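Local coordinates for hypothetical sugar kinase (Cytophaga hutchinsonii, PDB 3R8E), which probably phosphorylates a sugar at the expense of ATP, as do other ROK-family kinases built on the ribonuclease H-like fold, at residues A[190-195]-A[246-251]; A[283-288]-A[297-302]; A[264-269]-A[276-281]; A[199-204]-A[219-224]. All blocks are in the same frame, centred on the assembly; numbering follows the deposited sequence. Where two conformers were deposited one is given.

Interaction 1: A[190-195]-A[246-251]; sequences NQVGIN and TIIGES
V192 meets two neighbouring isoleucines of a long helix through a single methyl group. Its CG1 lies 3.8 Å from I247 CG2 and 3.9 Å from I248 CG1, so that one branch of the valine spans the edge between successive side chains of the helix. V192 and I247 run past each other in opposite directions, branch alongside branch. With chi1 at -58°, CG1 of V192 stands anti to its own carbonyl carbon and reaches I247 and I248, while CG2 makes no close approach to either. Q191 crosses I247 at about a right angle: its CB comes to 4.1 Å from I247 CG2, and the bent chain carries OE1 over to I247 CD1. The beta-branched, purely apolar V192, I247 and I248 suit this seam, which has no hydrogen bond across it, and the aliphatic part of Q191 extends its apolar surface.

The contact joins a short helix, 189-192, to helix 235-259 in the half of the kinase that contains the 147-152 strand of its ribonuclease H-like sheet. I248 turns toward that sheet, touching L150 and L152. Q191 and I247 both touch R184. Beyond V192, G193 ends one helix and serves as the N-cap residue of the next, while I194 shares a backbone hydrogen bond with G153. On helix 235-259, E250 OE1 is hydrogen-bonded to T183 OG1, and the side chain of E250 packs on L181 of the second subunit.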
loop_
_atom_site.group_PDB
_atom_site.type_symbol
_atom_site.label_atom_id
_atom_site.label_comp_id
_atom_site.label_asym_id
_atom_site.label_seq_id
_atom_site.Cartn_x
_atom_site.Cartn_y
_atom_site.Cartn_z
ATOM N N ASN A 190 0.356 0.653 -17.866
ATOM C CA ASN A 190 0.872 1.141 -19.146
ATOM C C ASN A 190 2.145 0.367 -19.548
ATOM O O ASN A 190 2.668 0.565 -20.647
ATOM C CB ASN A 190 1.105 2.651 -19.118
ATOM C CG ASN A 190 -0.180 3.448 -19.174
ATOM O OD1 ASN A 190 -1.221 2.980 -19.659
ATOM N ND2 ASN A 190 -0.135 4.681 -18.689
ATOM N N GLN A 191 2.610 -0.550 -18.669
ATOM C CA GLN A 191 3.770 -1.403 -18.928
ATOM C C GLN A 191 3.349 -2.855 -19.184
ATOM O O GLN A 191 3.915 -3.498 -20.068
ATOM C CB GLN A 191 4.771 -1.356 -17.757
ATOM C CG GLN A 191 5.474 -0.013 -17.560
ATOM C CD GLN A 191 6.640 0.168 -18.495
ATOM O OE1 GLN A 191 7.730 -0.370 -18.281
ATOM N NE2 GLN A 191 6.438 0.943 -19.547
ATOM N N VAL A 192 2.371 -3.378 -18.410
ATOM C CA VAL A 192 1.983 -4.792 -18.519
ATOM C C VAL A 192 0.548 -5.022 -19.049
ATOM O O VAL A 192 0.196 -6.180 -19.278
ATOM C CB VAL A 192 2.211 -5.589 -17.201
ATOM C CG1 VAL A 192 3.673 -5.533 -16.763
ATOM C CG2 VAL A 192 1.286 -5.121 -16.085
ATOM N N GLY A 193 -0.236 -3.959 -19.265
ATOM C CA GLY A 193 -1.574 -4.070 -19.848
ATOM C C GLY A 193 -1.485 -4.715 -21.226
ATOM O O GLY A 193 -0.491 -4.509 -21.921
ATOM N N ILE A 194 -2.487 -5.534 -21.603
ATOM C CA ILE A 194 -2.529 -6.335 -22.845
ATOM C C ILE A 194 -2.047 -5.546 -24.090
ATOM O O ILE A 194 -1.152 -6.036 -24.782
ATOM C CB ILE A 194 -3.928 -6.991 -23.075
ATOM C CG1 ILE A 194 -4.153 -8.155 -22.071
ATOM C CG2 ILE A 194 -4.108 -7.487 -24.523
ATOM C CD1 ILE A 194 -5.587 -8.812 -22.078
ATOM N N ASN A 195 -2.600 -4.346 -24.357
ATOM C CA ASN A 195 -2.219 -3.551 -25.538
ATOM C C ASN A 195 -0.752 -3.112 -25.484
ATOM O O ASN A 195 -0.095 -3.046 -26.523
ATOM C CB ASN A 195 -3.125 -2.324 -25.705
ATOM C CG ASN A 195 -4.607 -2.625 -25.800
ATOM O OD1 ASN A 195 -5.440 -1.914 -25.230
ATOM N ND2 ASN A 195 -4.976 -3.680 -26.512
ATOM N N THR A 246 9.374 -9.525 -14.282
ATOM C CA THR A 246 10.209 -8.628 -13.474
ATOM C C THR A 246 9.420 -7.365 -13.097
ATOM O O THR A 246 9.434 -6.976 -11.926
ATOM C CB THR A 246 11.507 -8.271 -14.217
ATOM O OG1 THR A 246 12.218 -9.471 -14.517
ATOM C CG2 THR A 246 12.408 -7.327 -13.413
ATOM N N ILE A 247 8.716 -6.746 -14.079
ATOM C CA ILE A 247 7.921 -5.531 -13.854
ATOM C C ILE A 247 6.808 -5.806 -12.824
ATOM O O ILE A 247 6.678 -5.032 -11.876
ATOM C CB ILE A 247 7.351 -4.936 -15.177
ATOM C CG1 ILE A 247 8.492 -4.536 -16.146
ATOM C CG2 ILE A 247 6.421 -3.732 -14.894
ATOM C CD1 ILE A 247 8.072 -4.402 -17.622
ATOM N N ILE A 248 6.037 -6.910 -12.982
ATOM C CA ILE A 248 4.947 -7.241 -12.043
ATOM C C ILE A 248 5.531 -7.476 -10.635
ATOM O O ILE A 248 4.993 -6.950 -9.653
ATOM C CB ILE A 248 4.081 -8.447 -12.519
ATOM C CG1 ILE A 248 3.434 -8.163 -13.902
ATOM C CG2 ILE A 248 2.988 -8.790 -11.488
ATOM C CD1 ILE A 248 2.880 -9.433 -14.609
ATOM N N GLY A 249 6.634 -8.225 -10.565
ATOM C CA GLY A 249 7.324 -8.516 -9.310
ATOM C C GLY A 249 7.791 -7.267 -8.584
ATOM O O GLY A 249 7.610 -7.156 -7.368
ATOM N N GLU A 250 8.343 -6.287 -9.336
ATOM C CA GLU A 250 8.809 -5.021 -8.768
ATOM C C GLU A 250 7.655 -4.217 -8.157
ATOM O O GLU A 250 7.840 -3.631 -7.091
ATOM C CB GLU A 250 9.548 -4.187 -9.807
ATOM C CG GLU A 250 10.969 -4.662 -10.041
ATOM C CD GLU A 250 11.750 -3.872 -11.070
ATOM O OE1 GLU A 250 11.167 -2.970 -11.717
ATOM O OE2 GLU A 250 12.956 -4.159 -11.228
ATOM N N SER A 251 6.456 -4.229 -8.788
ATOM C CA SER A 251 5.292 -3.540 -8.212
ATOM C C SER A 251 4.747 -4.315 -7.005
ATOM O O SER A 251 4.331 -3.697 -6.021
ATOM C CB SER A 251 4.204 -3.319 -9.256
ATOM O OG SER A 251 4.505 -2.153 -10.006
#

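Interaction 2: A[283-288]-A[297-302]; sequences KAMLEH and MYIGKA
The backbones of M285, on a helix, and M297, just ahead of a strand, stay well apart, their CA atoms 9.8 Å from each other. Helix 274-288 here packs on the start of strand 298-301, the second strand of a beta-alpha-beta unit in the ribonuclease H-like sheet, and long side chains must bridge the gap. Both methionines are present as selenomethionine, and their unbranched, flexible chains suit such a span. M285 holds CG anti to its carbonyl carbon (chi1 -64°), sending SE toward the strand before the chain bends to CE. M297 comes from the strand end at a slant, with CG set between its backbone N and carbonyl carbon (chi1 79°) and its CE nearest to SE of M285. Since M297 has a second conformer, and the separation in this one is unusually short, its exact fit is doubtful.

I299 completes the contact as the next inward-facing residue of the strand, with F274, V278 and L281 around it, while L252 and V256 of helix 235-259 close on M285. The branched isoleucine presents a methyl group to the selenium: I299 CD1 lies 4.2 Å from M285 SE.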
loop_
_atom_site.group_PDB
_atom_site.type_symbol
_atom_site.label_atom_id
_atom_site.label_comp_id
_atom_site.label_asym_id
_atom_site.label_seq_id
_atom_site.Cartn_x
_atom_site.Cartn_y
_atom_site.Cartn_z
ATOM N N LYS A 283 11.583 -14.084 -8.686
ATOM C CA LYS A 283 12.979 -13.657 -8.597
ATOM C C LYS A 283 13.069 -12.203 -8.098
ATOM O O LYS A 283 13.834 -11.938 -7.172
ATOM C CB LYS A 283 13.688 -13.828 -9.953
ATOM C CG LYS A 283 15.204 -13.642 -9.892
ATOM C CD LYS A 283 15.869 -13.842 -11.254
ATOM C CE LYS A 283 15.988 -12.566 -12.056
ATOM N NZ LYS A 283 16.605 -12.813 -13.386
ATOM N N ALA A 284 12.257 -11.286 -8.673
ATOM C CA ALA A 284 12.225 -9.874 -8.275
ATOM C C ALA A 284 11.829 -9.728 -6.803
ATOM O O ALA A 284 12.438 -8.943 -6.087
ATOM C CB ALA A 284 11.263 -9.091 -9.161
HETATM N N MSE A 285 10.857 -10.535 -6.340
HETATM C CA MSE A 285 10.379 -10.515 -4.957
HETATM C C MSE A 285 11.460 -11.027 -3.998
HETATM O O MSE A 285 11.674 -10.427 -2.951
HETATM C CB MSE A 285 9.088 -11.329 -4.824
HETATM C CG MSE A 285 7.933 -10.722 -5.619
HETATM SE SE MSE A 285 6.237 -11.562 -5.206
HETATM C CE MSE A 285 5.919 -10.565 -3.559
ATOM N N LEU A 286 12.177 -12.096 -4.374
ATOM C CA LEU A 286 13.249 -12.630 -3.537
ATOM C C LEU A 286 14.442 -11.671 -3.484
ATOM O O LEU A 286 15.089 -11.585 -2.447
ATOM C CB LEU A 286 13.704 -14.007 -4.036
ATOM C CG LEU A 286 12.711 -15.171 -3.919
ATOM C CD1 LEU A 286 13.182 -16.356 -4.756
ATOM C CD2 LEU A 286 12.537 -15.611 -2.470
ATOM N N GLU A 287 14.721 -10.948 -4.590
ATOM C CA GLU A 287 15.830 -9.989 -4.673
ATOM C C GLU A 287 15.638 -8.775 -3.764
ATOM O O GLU A 287 16.615 -8.292 -3.191
ATOM C CB GLU A 287 16.003 -9.483 -6.112
ATOM C CG GLU A 287 16.855 -10.378 -7.000
ATOM C CD GLU A 287 16.921 -10.013 -8.475
ATOM O OE1 GLU A 287 16.443 -8.918 -8.854
ATOM O OE2 GLU A 287 17.466 -10.827 -9.254
ATOM N N HIS A 288 14.395 -8.264 -3.657
ATOM C CA HIS A 288 14.110 -7.025 -2.934
ATOM C C HIS A 288 13.430 -7.187 -1.566
ATOM O O HIS A 288 13.380 -6.209 -0.819
ATOM C CB HIS A 288 13.242 -6.109 -3.809
ATOM C CG HIS A 288 13.892 -5.731 -5.105
ATOM N ND1 HIS A 288 14.932 -4.825 -5.152
ATOM C CD2 HIS A 288 13.616 -6.145 -6.362
ATOM C CE1 HIS A 288 15.252 -4.713 -6.430
ATOM N NE2 HIS A 288 14.493 -5.495 -7.194
HETATM N N MSE A 297 5.561 -17.324 1.412
HETATM C CA MSE A 297 4.837 -16.661 0.330
HETATM C C MSE A 297 4.217 -17.703 -0.612
HETATM O O MSE A 297 4.725 -18.827 -0.742
HETATM C CB MSE A 297 5.739 -15.671 -0.426
HETATM C CG MSE A 297 6.695 -16.325 -1.432
HETATM SE SE MSE A 297 7.656 -15.039 -2.523
HETATM C CE MSE A 297 6.153 -14.072 -3.215
ATOM N N TYR A 298 3.091 -17.332 -1.238
ATOM C CA TYR A 298 2.353 -18.186 -2.161
ATOM C C TYR A 298 1.928 -17.371 -3.371
ATOM O O TYR A 298 1.381 -16.280 -3.216
ATOM C CB TYR A 298 1.138 -18.823 -1.465
ATOM C CG TYR A 298 0.129 -19.457 -2.399
ATOM C CD1 TYR A 298 0.412 -20.652 -3.058
ATOM C CD2 TYR A 298 -1.118 -18.874 -2.611
ATOM C CE1 TYR A 298 -0.515 -21.240 -3.921
ATOM C CE2 TYR A 298 -2.060 -19.465 -3.452
ATOM C CZ TYR A 298 -1.749 -20.641 -4.116
ATOM O OH TYR A 298 -2.680 -21.216 -4.952
ATOM N N ILE A 299 2.221 -17.887 -4.570
ATOM C CA ILE A 299 1.816 -17.275 -5.831
ATOM C C ILE A 299 0.999 -18.331 -6.557
ATOM O O ILE A 299 1.528 -19.383 -6.926
ATOM C CB ILE A 299 2.987 -16.715 -6.676
ATOM C CG1 ILE A 299 3.798 -15.680 -5.878
ATOM C CG2 ILE A 299 2.455 -16.109 -7.998
ATOM C CD1 ILE A 299 5.160 -15.448 -6.388
ATOM N N GLY A 300 -0.298 -18.079 -6.661
ATOM C CA GLY A 300 -1.237 -18.997 -7.284
ATOM C C GLY A 300 -1.974 -18.403 -8.462
ATOM O O GLY A 300 -1.947 -17.191 -8.680
ATOM N N LYS A 301 -2.624 -19.268 -9.235
ATOM C CA LYS A 301 -3.412 -18.863 -10.389
ATOM C C LYS A 301 -4.861 -18.653 -9.942
ATOM O O LYS A 301 -5.401 -19.491 -9.212
ATOM C CB LYS A 301 -3.295 -19.946 -11.497
ATOM C CG LYS A 301 -4.226 -19.780 -12.697
ATOM C CD LYS A 301 -3.598 -18.985 -13.840
ATOM C CE LYS A 301 -4.514 -18.905 -15.039
ATOM N NZ LYS A 301 -5.666 -17.989 -14.809
ATOM N N ALA A 302 -5.478 -17.530 -10.348
ATOM C CA ALA A 302 -6.892 -17.259 -10.071
ATOM C C ALA A 302 -7.693 -18.101 -11.055
ATOM O O ALA A 302 -7.540 -17.924 -12.266
ATOM C CB ALA A 302 -7.192 -15.780 -10.237
#

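Interaction 3: A[264-269]-A[276-281]; sequences ILLGGG and YFVPNL
L266 and F277 are brought together by very different first torsions. L266 holds CG anti to its carbonyl carbon (chi1 -59°), a setting from which CD1 reaches straight out of the strand toward the helix. F277 takes a rarer course for a helical residue, with CG between the backbone N and the carbonyl carbon (chi1 71°), and its ring swings back to meet the leucine, the two side chains coming from opposite directions. L266 CD1 is then 3.7 Å from F277 CE1, and CZ of the same ring is only slightly farther from it.

That one methyl carries every close contact between the segments. It also lies 3.7 Å from V278 CG2, the valine side chain slanting across the leucine, and 4.0 Å from L281 CD1, one turn along the helix from F277. A leucine suits the position because one branch of its forked end, CD1, can reach in among three side chains, each of another shape: a flat ring, a short valine branch and a second leucine. All four residues are buried and apolar, and dispersion forces and the exclusion of water hold them together. P279 follows directly, where the helix kinks; proline has no N-H to offer to the preceding turn.

The segments 264-267 and 276-281 run roughly antiparallel, at 148°, with axes 12.0 Å apart at closest, as expected of the first strand and the helix of a beta-alpha-beta crossover. Strand 263-267 is flanked by parallel strands 147-152 and 298-301, which supply L150 and I299 beside L266, while helix 235-259 packs against F277 and L281 through I248.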
loop_
_atom_site.group_PDB
_atom_site.type_symbol
_atom_site.label_atom_id
_atom_site.label_comp_id
_atom_site.label_asym_id
_atom_site.label_seq_id
_atom_site.Cartn_x
_atom_site.Cartn_y
_atom_site.Cartn_z
ATOM N N ILE A 264 -0.573 -14.282 -3.215
ATOM C CA ILE A 264 -0.887 -13.580 -4.456
ATOM C C ILE A 264 -1.600 -14.517 -5.420
ATOM O O ILE A 264 -1.096 -15.608 -5.714
ATOM C CB ILE A 264 0.416 -12.998 -5.083
ATOM C CG1 ILE A 264 1.096 -11.985 -4.137
ATOM C CG2 ILE A 264 0.163 -12.357 -6.468
ATOM C CD1 ILE A 264 2.588 -12.082 -4.125
ATOM N N LEU A 265 -2.763 -14.066 -5.927
ATOM C CA LEU A 265 -3.520 -14.774 -6.966
ATOM C C LEU A 265 -3.439 -13.955 -8.238
ATOM O O LEU A 265 -3.685 -12.747 -8.208
ATOM C CB LEU A 265 -4.990 -15.030 -6.587
ATOM C CG LEU A 265 -5.287 -15.983 -5.419
ATOM C CD1 LEU A 265 -6.785 -16.140 -5.235
ATOM C CD2 LEU A 265 -4.639 -17.363 -5.614
ATOM N N LEU A 266 -3.105 -14.609 -9.355
ATOM C CA LEU A 266 -2.956 -13.935 -10.634
ATOM C C LEU A 266 -4.047 -14.364 -11.608
ATOM O O LEU A 266 -4.187 -15.554 -11.900
ATOM C CB LEU A 266 -1.554 -14.208 -11.217
ATOM C CG LEU A 266 -0.358 -13.760 -10.355
ATOM C CD1 LEU A 266 0.937 -14.284 -10.916
ATOM C CD2 LEU A 266 -0.287 -12.233 -10.213
ATOM N N GLY A 267 -4.806 -13.379 -12.088
ATOM C CA GLY A 267 -5.907 -13.557 -13.035
ATOM C C GLY A 267 -5.763 -12.695 -14.278
ATOM O O GLY A 267 -4.718 -12.074 -14.487
ATOM N N GLY A 268 -6.805 -12.664 -15.105
ATOM C CA GLY A 268 -6.805 -11.891 -16.347
ATOM C C GLY A 268 -6.250 -12.668 -17.523
ATOM O O GLY A 268 -5.747 -13.779 -17.349
ATOM N N GLY A 269 -6.335 -12.075 -18.716
ATOM C CA GLY A 269 -5.869 -12.679 -19.964
ATOM C C GLY A 269 -4.406 -13.083 -19.991
ATOM O O GLY A 269 -4.060 -14.123 -20.558
ATOM N N TYR A 276 5.509 -18.717 -17.654
ATOM C CA TYR A 276 6.578 -18.000 -18.347
ATOM C C TYR A 276 6.940 -16.652 -17.695
ATOM O O TYR A 276 8.082 -16.215 -17.858
ATOM C CB TYR A 276 6.215 -17.826 -19.835
ATOM C CG TYR A 276 5.645 -19.103 -20.420
ATOM C CD1 TYR A 276 6.440 -20.236 -20.578
ATOM C CD2 TYR A 276 4.284 -19.222 -20.687
ATOM C CE1 TYR A 276 5.904 -21.440 -21.030
ATOM C CE2 TYR A 276 3.736 -20.422 -21.136
ATOM C CZ TYR A 276 4.550 -21.528 -21.305
ATOM O OH TYR A 276 4.011 -22.714 -21.739
ATOM N N PHE A 277 6.017 -16.012 -16.949
ATOM C CA PHE A 277 6.345 -14.735 -16.297
ATOM C C PHE A 277 6.528 -14.866 -14.764
ATOM O O PHE A 277 7.224 -14.037 -14.180
ATOM C CB PHE A 277 5.328 -13.620 -16.635
ATOM C CG PHE A 277 3.942 -13.702 -16.039
ATOM C CD1 PHE A 277 3.700 -13.274 -14.736
ATOM C CD2 PHE A 277 2.857 -14.085 -16.815
ATOM C CE1 PHE A 277 2.413 -13.319 -14.196
ATOM C CE2 PHE A 277 1.568 -14.127 -16.274
ATOM C CZ PHE A 277 1.356 -13.748 -14.963
ATOM N N VAL A 278 5.924 -15.887 -14.117
ATOM C CA VAL A 278 6.023 -16.063 -12.654
ATOM C C VAL A 278 7.497 -16.323 -12.192
ATOM O O VAL A 278 7.860 -15.742 -11.171
ATOM C CB VAL A 278 5.016 -17.117 -12.101
ATOM C CG1 VAL A 278 5.307 -17.490 -10.644
ATOM C CG2 VAL A 278 3.587 -16.591 -12.226
ATOM N N PRO A 279 8.384 -17.086 -12.891
ATOM C CA PRO A 279 9.760 -17.238 -12.378
ATOM C C PRO A 279 10.468 -15.898 -12.139
ATOM O O PRO A 279 11.019 -15.715 -11.058
ATOM C CB PRO A 279 10.456 -18.062 -13.464
ATOM C CG PRO A 279 9.364 -18.848 -14.072
ATOM C CD PRO A 279 8.194 -17.903 -14.110
ATOM N N ASN A 280 10.402 -14.948 -13.097
ATOM C CA ASN A 280 11.054 -13.639 -12.922
ATOM C C ASN A 280 10.317 -12.756 -11.915
ATOM O O ASN A 280 10.948 -11.916 -11.272
ATOM C CB ASN A 280 11.223 -12.913 -14.238
ATOM C CG ASN A 280 12.623 -13.033 -14.786
ATOM O OD1 ASN A 280 13.398 -13.912 -14.393
ATOM N ND2 ASN A 280 12.993 -12.140 -15.690
ATOM N N LEU A 281 8.996 -12.953 -11.778
ATOM C CA LEU A 281 8.166 -12.265 -10.791
ATOM C C LEU A 281 8.668 -12.662 -9.403
ATOM O O LEU A 281 8.951 -11.781 -8.584
ATOM C CB LEU A 281 6.679 -12.649 -10.995
ATOM C CG LEU A 281 5.609 -11.935 -10.163
ATOM C CD1 LEU A 281 4.247 -12.127 -10.792
ATOM C CD2 LEU A 281 5.538 -12.486 -8.729
#

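Interaction 4: A[199-204]-A[219-224]; sequences AYTHEQ and AELSPK
This is a small apolar contact with a CH-pi interaction and a bridging water, formed where the chain leading into helix 223-231 lies against helix 194-207, its centre about 22 Å from the centre of the chain. L221 supplies one side almost alone. Its CD1 sits over the middle of one face of the H202 imidazole, 3.5 Å from the ring centroid and 14° off the ring normal, so the methyl hydrogens meet the pi cloud. The same methyl touches T201 CG2 at 3.8 Å, wedged between two successive residues of the helix.

Water 1 lies in the plane of the H202 ring, at its edge, 3.0 Å from NE2, and accepts a hydrogen bond from L221 N at 2.8 Å. It thus links the polar rim of the imidazole to the backbone of the residue that covers its face.

L221 immediately precedes an N-cap: S222 OG bonds V225 N at the start of helix 223-231, and P223, which needs no N-H partner, takes the first turn. T201 turns its methyl to L221 and gives its hydroxyl to L197 O, an economical use of a threonine within a helix. I198, L205, L215 and I226 also touch L221. With an alanine in place of L221, CD1 is gone, and the H202 face and T201 methyl would probably lose their cover, leaving a gap and an imidazole freer to turn.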
loop_
_atom_site.group_PDB
_atom_site.type_symbol
_atom_site.label_atom_id
_atom_site.label_comp_id
_atom_site.label_asym_id
_atom_site.label_seq_id
_atom_site.Cartn_x
_atom_site.Cartn_y
_atom_site.Cartn_z
ATOM N N ALA A 199 2.343 -4.172 -27.976
ATOM C CA ALA A 199 3.189 -3.110 -28.540
ATOM C C ALA A 199 4.670 -3.358 -28.234
ATOM O O ALA A 199 5.508 -3.158 -29.116
ATOM C CB ALA A 199 2.758 -1.751 -28.009
ATOM N N TYR A 200 4.985 -3.831 -27.007
ATOM C CA TYR A 200 6.348 -4.156 -26.582
ATOM C C TYR A 200 6.876 -5.374 -27.359
ATOM O O TYR A 200 8.053 -5.388 -27.720
ATOM C CB TYR A 200 6.416 -4.405 -25.059
ATOM C CG TYR A 200 7.773 -4.871 -24.570
ATOM C CD1 TYR A 200 8.844 -3.987 -24.471
ATOM C CD2 TYR A 200 7.991 -6.201 -24.219
ATOM C CE1 TYR A 200 10.098 -4.414 -24.033
ATOM C CE2 TYR A 200 9.241 -6.641 -23.788
ATOM C CZ TYR A 200 10.291 -5.743 -23.692
ATOM O OH TYR A 200 11.521 -6.173 -23.256
ATOM N N THR A 201 6.011 -6.388 -27.603
ATOM C CA THR A 201 6.377 -7.598 -28.356
ATOM C C THR A 201 6.730 -7.205 -29.806
ATOM O O THR A 201 7.730 -7.700 -30.321
ATOM C CB THR A 201 5.275 -8.675 -28.274
ATOM O OG1 THR A 201 4.989 -8.945 -26.899
ATOM C CG2 THR A 201 5.678 -9.987 -28.956
ATOM N N HIS A 202 5.952 -6.282 -30.426
ATOM C CA HIS A 202 6.215 -5.779 -31.785
ATOM C C HIS A 202 7.541 -5.009 -31.839
ATOM O O HIS A 202 8.250 -5.100 -32.841
ATOM C CB HIS A 202 5.073 -4.877 -32.287
ATOM C CG HIS A 202 3.882 -5.615 -32.810
ATOM N ND1 HIS A 202 3.961 -6.406 -33.943
ATOM C CD2 HIS A 202 2.602 -5.611 -32.371
ATOM C CE1 HIS A 202 2.740 -6.875 -34.139
ATOM N NE2 HIS A 202 1.889 -6.426 -33.217
ATOM N N GLU A 203 7.879 -4.272 -30.754
ATOM C CA GLU A 203 9.124 -3.504 -30.630
ATOM C C GLU A 203 10.335 -4.438 -30.599
ATOM O O GLU A 203 11.345 -4.147 -31.242
ATOM C CB GLU A 203 9.105 -2.621 -29.372
ATOM C CG GLU A 203 8.327 -1.326 -29.535
ATOM C CD GLU A 203 8.101 -0.511 -28.274
ATOM O OE1 GLU A 203 8.900 -0.637 -27.317
ATOM O OE2 GLU A 203 7.128 0.277 -28.254
ATOM N N GLN A 204 10.219 -5.568 -29.870
ATOM C CA GLN A 204 11.275 -6.576 -29.745
ATOM C C GLN A 204 11.449 -7.341 -31.058
ATOM O O GLN A 204 12.578 -7.684 -31.407
ATOM C CB GLN A 204 10.993 -7.542 -28.580
ATOM C CG GLN A 204 11.041 -6.893 -27.189
ATOM C CD GLN A 204 12.381 -6.282 -26.845
ATOM O OE1 GLN A 204 13.397 -6.972 -26.707
ATOM N NE2 GLN A 204 12.406 -4.968 -26.682
ATOM N N ALA A 219 -0.759 -13.048 -37.864
ATOM C CA ALA A 219 -1.485 -11.871 -38.350
ATOM C C ALA A 219 -1.756 -10.856 -37.233
ATOM O O ALA A 219 -1.565 -9.657 -37.448
ATOM C CB ALA A 219 -2.802 -12.299 -38.978
ATOM N N GLU A 220 -2.231 -11.329 -36.060
ATOM C CA GLU A 220 -2.549 -10.484 -34.910
ATOM C C GLU A 220 -2.046 -11.100 -33.607
ATOM O O GLU A 220 -2.444 -12.213 -33.251
ATOM C CB GLU A 220 -4.063 -10.227 -34.818
ATOM C CG GLU A 220 -4.532 -9.033 -35.634
ATOM C CD GLU A 220 -5.997 -8.658 -35.497
ATOM O OE1 GLU A 220 -6.581 -8.882 -34.410
ATOM O OE2 GLU A 220 -6.552 -8.097 -36.469
ATOM N N LEU A 221 -1.181 -10.361 -32.891
ATOM C CA LEU A 221 -0.636 -10.798 -31.604
ATOM C C LEU A 221 -1.696 -10.726 -30.510
ATOM O O LEU A 221 -2.612 -9.901 -30.575
ATOM C CB LEU A 221 0.597 -9.966 -31.197
ATOM C CG LEU A 221 1.905 -10.207 -31.966
ATOM C CD1 LEU A 221 2.976 -9.249 -31.503
ATOM C CD2 LEU A 221 2.417 -11.630 -31.782
ATOM N N SER A 222 -1.567 -11.613 -29.515
ATOM C CA SER A 222 -2.444 -11.723 -28.351
ATOM C C SER A 222 -1.676 -12.410 -27.213
ATOM O O SER A 222 -0.711 -13.117 -27.511
ATOM C CB SER A 222 -3.713 -12.502 -28.706
ATOM O OG SER A 222 -3.460 -13.886 -28.884
ATOM N N PRO A 223 -2.057 -12.249 -25.917
ATOM C CA PRO A 223 -1.313 -12.947 -24.852
ATOM C C PRO A 223 -1.241 -14.463 -25.084
ATOM O O PRO A 223 -0.163 -15.040 -24.936
ATOM C CB PRO A 223 -2.105 -12.605 -23.584
ATOM C CG PRO A 223 -2.805 -11.341 -23.907
ATOM C CD PRO A 223 -3.164 -11.448 -25.354
ATOM N N LYS A 224 -2.363 -15.086 -25.517
ATOM C CA LYS A 224 -2.465 -16.523 -25.805
ATOM C C LYS A 224 -1.444 -16.967 -26.874
ATOM O O LYS A 224 -0.766 -17.974 -26.667
ATOM C CB LYS A 224 -3.895 -16.884 -26.247
ATOM C CG LYS A 224 -4.182 -18.385 -26.254
ATOM C CD LYS A 224 -5.586 -18.690 -26.763
ATOM C CE LYS A 224 -5.897 -20.170 -26.764
ATOM N NZ LYS A 224 -5.206 -20.889 -27.870
HETATM O O HOH W 1 -0.824 -7.700 -33.671
#

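In the fold
Followed from the N terminus, interaction 1 opens first, at 190-195, and closes at 246-251. Interaction 4 is nested inside that loop: it begins further along helix 194-207 and closes at 219-224, where helix 223-231 begins; helix 235-259 then returns the chain to interaction 1. Interactions 3 and 2 follow in series, with no crossing. Interaction 3 closes the short excursion from strand 263-267 to helix 274-288; interaction 2 closes the next, from that helix to strand 298-301. The two strands are parallel neighbours, so together the contacts lie on both limbs of one crossover. A284 packs against G249, joining interactions 1 and 2, whereas P223 touches both I194 and G269.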